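Local coordinates for transcriptional protein SWT1 (Saccharomyces cerevisiae, PDB 4PQZ) that takes part in transcription, probably as a transcriptional activator, and has RNA endonuclease activity, this piece being its C-terminal HEPN-like domain, at residues K105-K109 / F131-V135; F52-T57 / L139-F143; Q45-T49 / Q154-W158. All coordinates share one frame; numbering follows the deposited sequence.

Contact 1 (K105-K109 / F131-V135); sequences KNEWK and FWETV
The far end of the W108 indole is a bump pushed into a hollow that F131, W132 and V135 form on helix 122-139. Its CH2 corner comes 3.8 Å from F131 CZ. Both branches of V135 serve as the floor: W108 CH2 lies 3.8 Å from V135 CG1 and 3.9 Å from V135 CG2. The W132 indole bounds the hollow at the side, its CH2 meeting W108 CZ3 at 3.8 Å at the edge of the W108 ring, the two indoles lying alongside and pointing opposite ways. F131 continues this side, its CD2 3.6 Å above the centre of the W132 ring, and meets W108 obliquely, its plane turned 54° from that of the W108 six-membered ring. In this all-helical HEPN-like domain the contact fastens the short 3-10 segment of the loop after helix 90-97 to helix 122-139. W90, I103, I86 and Y87 also pack on W108, while the indole nitrogen of W132 is hydrogen-bonded to the backbone oxygen of L115. E107 lies over one face of the tryptophan: bent at chi2 (-83°), its chain places OE1 3.7 Å above the centre of the W108 ring. The same carboxylate meets the end of the F131 ring obliquely, E107 OE2 3.6 Å from F131 CE1, the two planes 29° apart.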
loop_
_atom_site.group_PDB
_atom_site.type_symbol
_atom_site.label_atom_id
_atom_site.label_comp_id
_atom_site.label_asym_id
_atom_site.label_seq_id
_atom_site.Cartn_x
_atom_site.Cartn_y
_atom_site.Cartn_z
ATOM N N LYS A 105 8.881 -3.925 12.334
ATOM C CA LYS A 105 8.791 -2.468 12.449
ATOM C C LYS A 105 9.796 -1.728 11.570
ATOM O O LYS A 105 9.419 -0.880 10.767
ATOM C CB LYS A 105 8.953 -2.048 13.919
ATOM C CG LYS A 105 9.105 -0.530 14.151
ATOM C CD LYS A 105 8.906 -0.141 15.622
ATOM C CE LYS A 105 9.287 1.315 15.903
ATOM N NZ LYS A 105 8.447 2.302 15.166
ATOM N N ASN A 106 11.073 -2.079 11.712
ATOM C CA ASN A 106 12.164 -1.428 10.976
ATOM C C ASN A 106 12.041 -1.363 9.433
ATOM O O ASN A 106 12.636 -0.495 8.792
ATOM C CB ASN A 106 13.502 -2.039 11.399
ATOM C CG ASN A 106 14.688 -1.336 10.771
ATOM O OD1 ASN A 106 15.092 -0.259 11.212
ATOM N ND2 ASN A 106 15.256 -1.945 9.734
ATOM N N GLU A 107 11.257 -2.265 8.843
ATOM C CA GLU A 107 11.005 -2.260 7.397
ATOM C C GLU A 107 10.375 -0.928 6.908
ATOM O O GLU A 107 10.537 -0.536 5.738
ATOM C CB GLU A 107 10.102 -3.452 7.028
ATOM C CG GLU A 107 10.470 -4.201 5.725
ATOM C CD GLU A 107 9.919 -3.517 4.488
ATOM O OE1 GLU A 107 8.970 -2.721 4.642
ATOM O OE2 GLU A 107 10.429 -3.763 3.371
ATOM N N TRP A 108 9.656 -0.244 7.804
ATOM C CA TRP A 108 8.917 0.971 7.438
ATOM C C TRP A 108 9.641 2.265 7.784
ATOM O O TRP A 108 9.153 3.354 7.498
ATOM C CB TRP A 108 7.540 0.958 8.084
ATOM C CG TRP A 108 6.814 -0.305 7.766
ATOM C CD1 TRP A 108 6.614 -1.365 8.598
ATOM C CD2 TRP A 108 6.247 -0.668 6.505
ATOM N NE1 TRP A 108 5.922 -2.344 7.954
ATOM C CE2 TRP A 108 5.689 -1.951 6.665
ATOM C CE3 TRP A 108 6.129 -0.023 5.265
ATOM C CZ2 TRP A 108 5.033 -2.612 5.622
ATOM C CZ3 TRP A 108 5.464 -0.687 4.224
ATOM C CH2 TRP A 108 4.942 -1.967 4.410
ATOM N N LYS A 109 10.814 2.137 8.382
ATOM C CA LYS A 109 11.623 3.294 8.739
ATOM C C LYS A 109 12.064 4.061 7.489
ATOM O O LYS A 109 11.994 5.292 7.437
ATOM C CB LYS A 109 12.826 2.834 9.563
ATOM C CG LYS A 109 13.529 3.923 10.370
ATOM C CD LYS A 109 14.294 3.303 11.540
ATOM C CE LYS A 109 15.587 4.044 11.821
ATOM N NZ LYS A 109 15.404 5.511 11.697
ATOM N N PHE A 131 5.342 -6.404 -3.984
ATOM C CA PHE A 131 5.557 -6.077 -2.572
ATOM C C PHE A 131 4.243 -5.583 -1.980
ATOM O O PHE A 131 3.795 -6.049 -0.920
ATOM C CB PHE A 131 6.654 -5.020 -2.411
ATOM C CG PHE A 131 6.774 -4.473 -1.013
ATOM C CD1 PHE A 131 7.502 -5.156 -0.045
ATOM C CD2 PHE A 131 6.170 -3.270 -0.669
ATOM C CE1 PHE A 131 7.611 -4.657 1.237
ATOM C CE2 PHE A 131 6.280 -2.758 0.612
ATOM C CZ PHE A 131 6.995 -3.455 1.562
ATOM N N TRP A 132 3.619 -4.662 -2.707
ATOM C CA TRP A 132 2.418 -3.982 -2.231
ATOM C C TRP A 132 1.159 -4.844 -2.242
ATOM O O TRP A 132 0.252 -4.612 -1.456
ATOM C CB TRP A 132 2.207 -2.682 -3.009
ATOM C CG TRP A 132 3.161 -1.638 -2.545
ATOM C CD1 TRP A 132 4.201 -1.087 -3.248
ATOM C CD2 TRP A 132 3.204 -1.056 -1.241
ATOM N NE1 TRP A 132 4.873 -0.175 -2.461
ATOM C CE2 TRP A 132 4.278 -0.139 -1.228
ATOM C CE3 TRP A 132 2.432 -1.217 -0.087
ATOM C CZ2 TRP A 132 4.590 0.619 -0.101
ATOM C CZ3 TRP A 132 2.747 -0.461 1.029
ATOM C CH2 TRP A 132 3.819 0.444 1.015
ATOM N N GLU A 133 1.127 -5.832 -3.136
ATOM C CA GLU A 133 0.075 -6.845 -3.177
ATOM C C GLU A 133 0.062 -7.624 -1.865
ATOM O O GLU A 133 -0.978 -7.723 -1.206
ATOM C CB GLU A 133 0.280 -7.792 -4.377
ATOM C CG GLU A 133 -0.414 -9.136 -4.234
ATOM C CD GLU A 133 -0.304 -10.004 -5.482
ATOM O OE1 GLU A 133 0.096 -9.491 -6.545
ATOM O OE2 GLU A 133 -0.620 -11.208 -5.398
ATOM N N THR A 134 1.229 -8.161 -1.498
ATOM C CA THR A 134 1.418 -8.892 -0.248
ATOM C C THR A 134 1.034 -7.999 0.951
ATOM O O THR A 134 0.256 -8.416 1.801
ATOM C CB THR A 134 2.903 -9.363 -0.109
ATOM O OG1 THR A 134 3.264 -10.178 -1.225
ATOM C CG2 THR A 134 3.140 -10.157 1.186
ATOM N N VAL A 135 1.575 -6.773 0.987
ATOM C CA VAL A 135 1.341 -5.806 2.073
ATOM C C VAL A 135 -0.128 -5.361 2.210
ATOM O O VAL A 135 -0.675 -5.328 3.320
ATOM C CB VAL A 135 2.254 -4.564 1.919
ATOM C CG1 VAL A 135 1.807 -3.420 2.817
ATOM C CG2 VAL A 135 3.707 -4.935 2.199
#

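Contact 2 (F52-T57 / L139-F143)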
loop_
_atom_site.group_PDB
_atom_site.type_symbol
_atom_site.label_atom_id
_atom_site.label_comp_id
_atom_site.label_asym_id
_atom_site.label_seq_id
_atom_site.Cartn_x
_atom_site.Cartn_y
_atom_site.Cartn_z
ATOM N N PHE A 52 -6.252 4.550 1.457
ATOM C CA PHE A 52 -7.538 4.057 1.953
ATOM C C PHE A 52 -7.355 3.163 3.171
ATOM O O PHE A 52 -8.040 3.349 4.184
ATOM C CB PHE A 52 -8.307 3.280 0.864
ATOM C CG PHE A 52 -9.502 2.504 1.397
ATOM C CD1 PHE A 52 -10.708 3.151 1.674
ATOM C CD2 PHE A 52 -9.414 1.136 1.632
ATOM C CE1 PHE A 52 -11.811 2.443 2.171
ATOM C CE2 PHE A 52 -10.509 0.419 2.124
ATOM C CZ PHE A 52 -11.707 1.074 2.397
ATOM N N ALA A 53 -6.433 2.201 3.055
ATOM C CA ALA A 53 -6.205 1.202 4.099
ATOM C C ALA A 53 -5.672 1.819 5.393
ATOM O O ALA A 53 -6.095 1.454 6.493
ATOM C CB ALA A 53 -5.274 0.112 3.608
ATOM N N ILE A 54 -4.751 2.763 5.254
ATOM C CA ILE A 54 -4.209 3.445 6.413
ATOM C C ILE A 54 -5.242 4.374 7.057
ATOM O O ILE A 54 -5.428 4.343 8.277
ATOM C CB ILE A 54 -2.907 4.183 6.068
ATOM C CG1 ILE A 54 -1.801 3.148 5.822
ATOM C CG2 ILE A 54 -2.527 5.135 7.177
ATOM C CD1 ILE A 54 -0.474 3.744 5.583
ATOM N N ASP A 55 -5.930 5.167 6.235
ATOM C CA ASP A 55 -7.041 6.025 6.680
ATOM C C ASP A 55 -8.083 5.260 7.485
ATOM O O ASP A 55 -8.468 5.668 8.572
ATOM C CB ASP A 55 -7.728 6.691 5.470
ATOM C CG ASP A 55 -8.814 7.719 5.878
ATOM O OD1 ASP A 55 -8.485 8.898 6.130
ATOM O OD2 ASP A 55 -10.004 7.354 5.928
ATOM N N HIS A 56 -8.527 4.136 6.937
ATOM C CA HIS A 56 -9.634 3.365 7.498
ATOM C C HIS A 56 -9.274 2.735 8.845
ATOM O O HIS A 56 -10.078 2.698 9.781
ATOM C CB HIS A 56 -10.079 2.275 6.496
ATOM C CG HIS A 56 -11.493 1.836 6.683
ATOM N ND1 HIS A 56 -11.839 0.683 7.364
ATOM C CD2 HIS A 56 -12.660 2.399 6.290
ATOM C CE1 HIS A 56 -13.149 0.555 7.375
ATOM N NE2 HIS A 56 -13.677 1.586 6.728
ATOM N N THR A 57 -8.056 2.227 8.917
ATOM C CA THR A 57 -7.563 1.581 10.119
ATOM C C THR A 57 -7.336 2.621 11.250
ATOM O O THR A 57 -7.705 2.386 12.403
ATOM C CB THR A 57 -6.295 0.758 9.781
ATOM O OG1 THR A 57 -6.669 -0.527 9.255
ATOM C CG2 THR A 57 -5.362 0.589 11.003
ATOM N N LEU A 139 -2.786 -5.290 5.421
ATOM C CA LEU A 139 -3.472 -4.042 5.743
ATOM C C LEU A 139 -4.990 -4.135 5.575
ATOM O O LEU A 139 -5.718 -3.301 6.115
ATOM C CB LEU A 139 -2.927 -2.866 4.920
ATOM C CG LEU A 139 -1.463 -2.430 5.062
ATOM C CD1 LEU A 139 -1.172 -1.327 4.045
ATOM C CD2 LEU A 139 -1.136 -1.966 6.463
ATOM N N PHE A 140 -5.465 -5.143 4.836
ATOM C CA PHE A 140 -6.915 -5.375 4.676
ATOM C C PHE A 140 -7.434 -6.475 5.607
ATOM O O PHE A 140 -8.633 -6.754 5.631
ATOM C CB PHE A 140 -7.266 -5.749 3.220
ATOM C CG PHE A 140 -7.571 -4.561 2.331
ATOM C CD1 PHE A 140 -6.629 -3.561 2.130
ATOM C CD2 PHE A 140 -8.800 -4.452 1.693
ATOM C CE1 PHE A 140 -6.906 -2.477 1.320
ATOM C CE2 PHE A 140 -9.085 -3.360 0.874
ATOM C CZ PHE A 140 -8.126 -2.376 0.685
ATOM N N SER A 141 -6.529 -7.083 6.375
ATOM C CA SER A 141 -6.821 -8.345 7.063
ATOM C C SER A 141 -7.972 -8.286 8.090
ATOM O O SER A 141 -8.495 -9.327 8.504
ATOM C CB SER A 141 -5.556 -8.924 7.711
ATOM O OG SER A 141 -5.170 -8.175 8.857
ATOM N N LYS A 142 -8.368 -7.085 8.493
ATOM C CA LYS A 142 -9.489 -6.953 9.411
ATOM C C LYS A 142 -10.616 -6.151 8.794
ATOM O O LYS A 142 -11.556 -5.768 9.483
ATOM C CB LYS A 142 -9.050 -6.323 10.737
ATOM C CG LYS A 142 -7.976 -7.132 11.467
ATOM C CD LYS A 142 -7.775 -6.586 12.863
ATOM C CE LYS A 142 -7.814 -7.683 13.910
ATOM N NZ LYS A 142 -8.018 -7.096 15.272
ATOM N N PHE A 143 -10.523 -5.903 7.492
ATOM C CA PHE A 143 -11.589 -5.204 6.790
ATOM C C PHE A 143 -12.764 -6.162 6.532
ATOM O O PHE A 143 -12.716 -7.355 6.876
ATOM C CB PHE A 143 -11.082 -4.589 5.480
ATOM C CG PHE A 143 -10.161 -3.409 5.670
ATOM C CD1 PHE A 143 -9.807 -2.966 6.948
ATOM C CD2 PHE A 143 -9.654 -2.729 4.565
ATOM C CE1 PHE A 143 -8.939 -1.870 7.119
ATOM C CE2 PHE A 143 -8.792 -1.619 4.729
ATOM C CZ PHE A 143 -8.429 -1.196 6.007
#
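An aromatic cluster of F52, H56, F140 and F143 joins helix 35-62 to the connection between helices 122-139 and 145-163. F143 is inserted between the helix and its own turn. One face of its ring receives the edge of the H56 imidazole in a T-shaped pair, centroids 5.0 Å apart and planes at 69°, with the histidine ND1 offset toward the rim. The opposite face rests on backbone: L139 O stands 3.4 Å above the plane of the F143 ring, and the CA of F140 also lies over that side. The rim of the F143 ring meets the helix, CZ approaching A53 O at 3.6 Å and CE1 approaching T57 OG1 at 3.4 Å. Within the HEPN-like helical fold, the chain leaves helix 122-139 through a type I turn from F140 to F143, closed by the bond from F143 N to F140 O (2.8 Å). With chi1 at -71°, the F143 CG lies opposite its own carbonyl carbon, and the ring projects from the turn onto the helix. F52 runs alongside it, pointing the other way, F52 CE2 touching F143 CE2 at 3.7 Å. F140 crosses F52 at about a right angle and brings its CZ to the F52 edge. At A53 the backbones come nearest, its CA 6.1 Å from the CA of L139; its methyl packs on F140 CE1 at 3.8 Å and also meets the CB of L139. E147 of helix 145-163 touches both F52 and H56, and L151 of the same helix packs on F140.

Contact 3 (Q45-T49 / Q154-W158); sequences QVKET and QIHEW
Helices 35-62 and 145-163 run nearly antiparallel here, the axes of the 45-49 and 154-158 segments being inclined at 161° and 11.8 Å apart at closest approach, as part of the helical bundle of the HEPN-like domain. W158 spans this distance. Its NE1 donates to Q45 OE1 at 2.8 Å with an N-H...O angle of 150°, meeting a lone pair of that oxygen in its carbonyl plane, and the oxygen lies close to the indole plane. The glutamine chain, extended beyond CG, comes in at the edge of the indole and carries its carbonyl to that nitrogen, the amide and ring planes 33° apart. The bond satisfies the indole N-H of the buried W158 and helps set the rotation of its ring. V46 covers one face by a CH-pi contact, CG2 lying 3.8 Å from the centroid of the W158 six-membered ring; on the opposite face is Q154 O, 3.2 Å above the plane. F128 and W132 of helix 122-139 also pack on V46. T49 OG1 lies at the indole edge, 3.4 Å from Q154 NE2. That hydroxyl donates to Q45 O at 2.8 Å from above the carbonyl plane, while T49 N reaches the same oxygen from its opposite face.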
loop_
_atom_site.group_PDB
_atom_site.type_symbol
_atom_site.label_atom_id
_atom_site.label_comp_id
_atom_site.label_asym_id
_atom_site.label_seq_id
_atom_site.Cartn_x
_atom_site.Cartn_y
_atom_site.Cartn_z
ATOM N N GLN A 45 -2.935 3.690 -8.459
ATOM C CA GLN A 45 -3.982 2.898 -7.813
ATOM C C GLN A 45 -3.489 2.225 -6.533
ATOM O O GLN A 45 -4.189 2.228 -5.518
ATOM C CB GLN A 45 -4.581 1.869 -8.770
ATOM C CG GLN A 45 -5.611 2.447 -9.744
ATOM C CD GLN A 45 -6.023 1.444 -10.807
ATOM O OE1 GLN A 45 -5.778 0.242 -10.676
ATOM N NE2 GLN A 45 -6.642 1.934 -11.872
ATOM N N VAL A 46 -2.288 1.649 -6.584
ATOM C CA VAL A 46 -1.625 1.132 -5.382
ATOM C C VAL A 46 -1.558 2.200 -4.278
ATOM O O VAL A 46 -1.908 1.928 -3.127
ATOM C CB VAL A 46 -0.205 0.617 -5.686
ATOM C CG1 VAL A 46 0.541 0.311 -4.395
ATOM C CG2 VAL A 46 -0.275 -0.615 -6.584
ATOM N N LYS A 47 -1.124 3.405 -4.656
ATOM C CA LYS A 47 -1.122 4.580 -3.770
ATOM C C LYS A 47 -2.480 4.840 -3.114
ATOM O O LYS A 47 -2.566 4.963 -1.890
ATOM C CB LYS A 47 -0.683 5.842 -4.526
ATOM C CG LYS A 47 0.809 6.145 -4.474
ATOM C CD LYS A 47 1.174 7.342 -5.370
ATOM C CE LYS A 47 0.668 8.670 -4.809
ATOM N NZ LYS A 47 0.766 9.781 -5.809
ATOM N N GLU A 48 -3.530 4.925 -3.927
ATOM C CA GLU A 48 -4.882 5.172 -3.419
ATOM C C GLU A 48 -5.338 4.086 -2.451
ATOM O O GLU A 48 -6.045 4.355 -1.483
ATOM C CB GLU A 48 -5.880 5.278 -4.567
ATOM C CG GLU A 48 -5.834 6.590 -5.321
ATOM C CD GLU A 48 -6.823 6.615 -6.470
ATOM O OE1 GLU A 48 -7.434 5.558 -6.759
ATOM O OE2 GLU A 48 -6.991 7.690 -7.084
ATOM N N THR A 49 -4.918 2.856 -2.720
ATOM C CA THR A 49 -5.328 1.706 -1.924
ATOM C C THR A 49 -4.575 1.641 -0.593
ATOM O O THR A 49 -5.124 1.226 0.429
ATOM C CB THR A 49 -5.148 0.381 -2.740
ATOM O OG1 THR A 49 -5.765 0.535 -4.020
ATOM C CG2 THR A 49 -5.772 -0.801 -2.036
ATOM N N GLN A 154 -8.909 -5.725 -7.717
ATOM C CA GLN A 154 -7.988 -4.676 -8.132
ATOM C C GLN A 154 -6.585 -5.233 -8.414
ATOM O O GLN A 154 -5.911 -4.808 -9.357
ATOM C CB GLN A 154 -7.938 -3.582 -7.071
ATOM C CG GLN A 154 -7.974 -2.172 -7.623
ATOM C CD GLN A 154 -8.052 -1.140 -6.521
ATOM O OE1 GLN A 154 -8.519 -1.430 -5.416
ATOM N NE2 GLN A 154 -7.586 0.072 -6.808
ATOM N N ILE A 155 -6.171 -6.194 -7.588
ATOM C CA ILE A 155 -4.910 -6.930 -7.728
ATOM C C ILE A 155 -4.860 -7.720 -9.045
ATOM O O ILE A 155 -3.827 -7.759 -9.717
ATOM C CB ILE A 155 -4.692 -7.895 -6.509
ATOM C CG1 ILE A 155 -4.352 -7.107 -5.231
ATOM C CG2 ILE A 155 -3.633 -8.949 -6.809
ATOM C CD1 ILE A 155 -4.137 -7.983 -3.974
ATOM N N HIS A 156 -5.981 -8.335 -9.409
ATOM C CA HIS A 156 -6.079 -9.104 -10.653
ATOM C C HIS A 156 -5.854 -8.189 -11.856
ATOM O O HIS A 156 -5.045 -8.493 -12.735
ATOM C CB HIS A 156 -7.433 -9.819 -10.764
ATOM C CG HIS A 156 -7.636 -10.537 -12.069
ATOM N ND1 HIS A 156 -7.261 -11.852 -12.270
ATOM C CD2 HIS A 156 -8.172 -10.120 -13.244
ATOM C CE1 HIS A 156 -7.558 -12.211 -13.503
ATOM N NE2 HIS A 156 -8.109 -11.177 -14.119
ATOM N N GLU A 157 -6.551 -7.056 -11.875
ATOM C CA GLU A 157 -6.345 -6.056 -12.920
ATOM C C GLU A 157 -4.894 -5.557 -13.004
ATOM O O GLU A 157 -4.382 -5.306 -14.096
ATOM C CB GLU A 157 -7.290 -4.869 -12.726
ATOM C CG GLU A 157 -8.751 -5.236 -12.639
ATOM C CD GLU A 157 -9.635 -4.009 -12.599
ATOM O OE1 GLU A 157 -9.316 -3.034 -13.313
ATOM O OE2 GLU A 157 -10.636 -4.014 -11.849
ATOM N N TRP A 158 -4.231 -5.413 -11.857
ATOM C CA TRP A 158 -2.837 -4.983 -11.851
ATOM C C TRP A 158 -1.938 -6.011 -12.511
ATOM O O TRP A 158 -1.138 -5.666 -13.383
ATOM C CB TRP A 158 -2.335 -4.732 -10.434
ATOM C CG TRP A 158 -2.989 -3.574 -9.749
ATOM C CD1 TRP A 158 -3.654 -2.529 -10.336
ATOM C CD2 TRP A 158 -3.049 -3.350 -8.338
ATOM N NE1 TRP A 158 -4.122 -1.668 -9.369
ATOM C CE2 TRP A 158 -3.764 -2.149 -8.136
ATOM C CE3 TRP A 158 -2.570 -4.048 -7.223
ATOM C CZ2 TRP A 158 -4.007 -1.633 -6.862
ATOM C CZ3 TRP A 158 -2.808 -3.532 -5.961
ATOM C CH2 TRP A 158 -3.522 -2.338 -5.790
#

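How the contacts relate
Contacts 1 and 3 are buried and lie on opposite sides of the chain's centre, whereas contact 2 is partly buried. Contacts 2 and 3 share helix 35-62 and touch where F140 CE1 meets T49 CG2 at 3.9 Å. Contact 1 uses the body of helix 122-139, to which L139 of contact 2 also belongs, and reaches contact 3 through W132 CB, 3.7 Å from V46 CG1. In sequence they are nested, contact 1 within the loop closed by contact 2, and that within the one closed by contact 3. Contacts 1 and 2 join connecting segments, a 3-10 turn and the turn following helix 122-139, to helices chiefly through aromatic and apolar packing; contact 3 joins two long helices and adds a side-chain hydrogen bond.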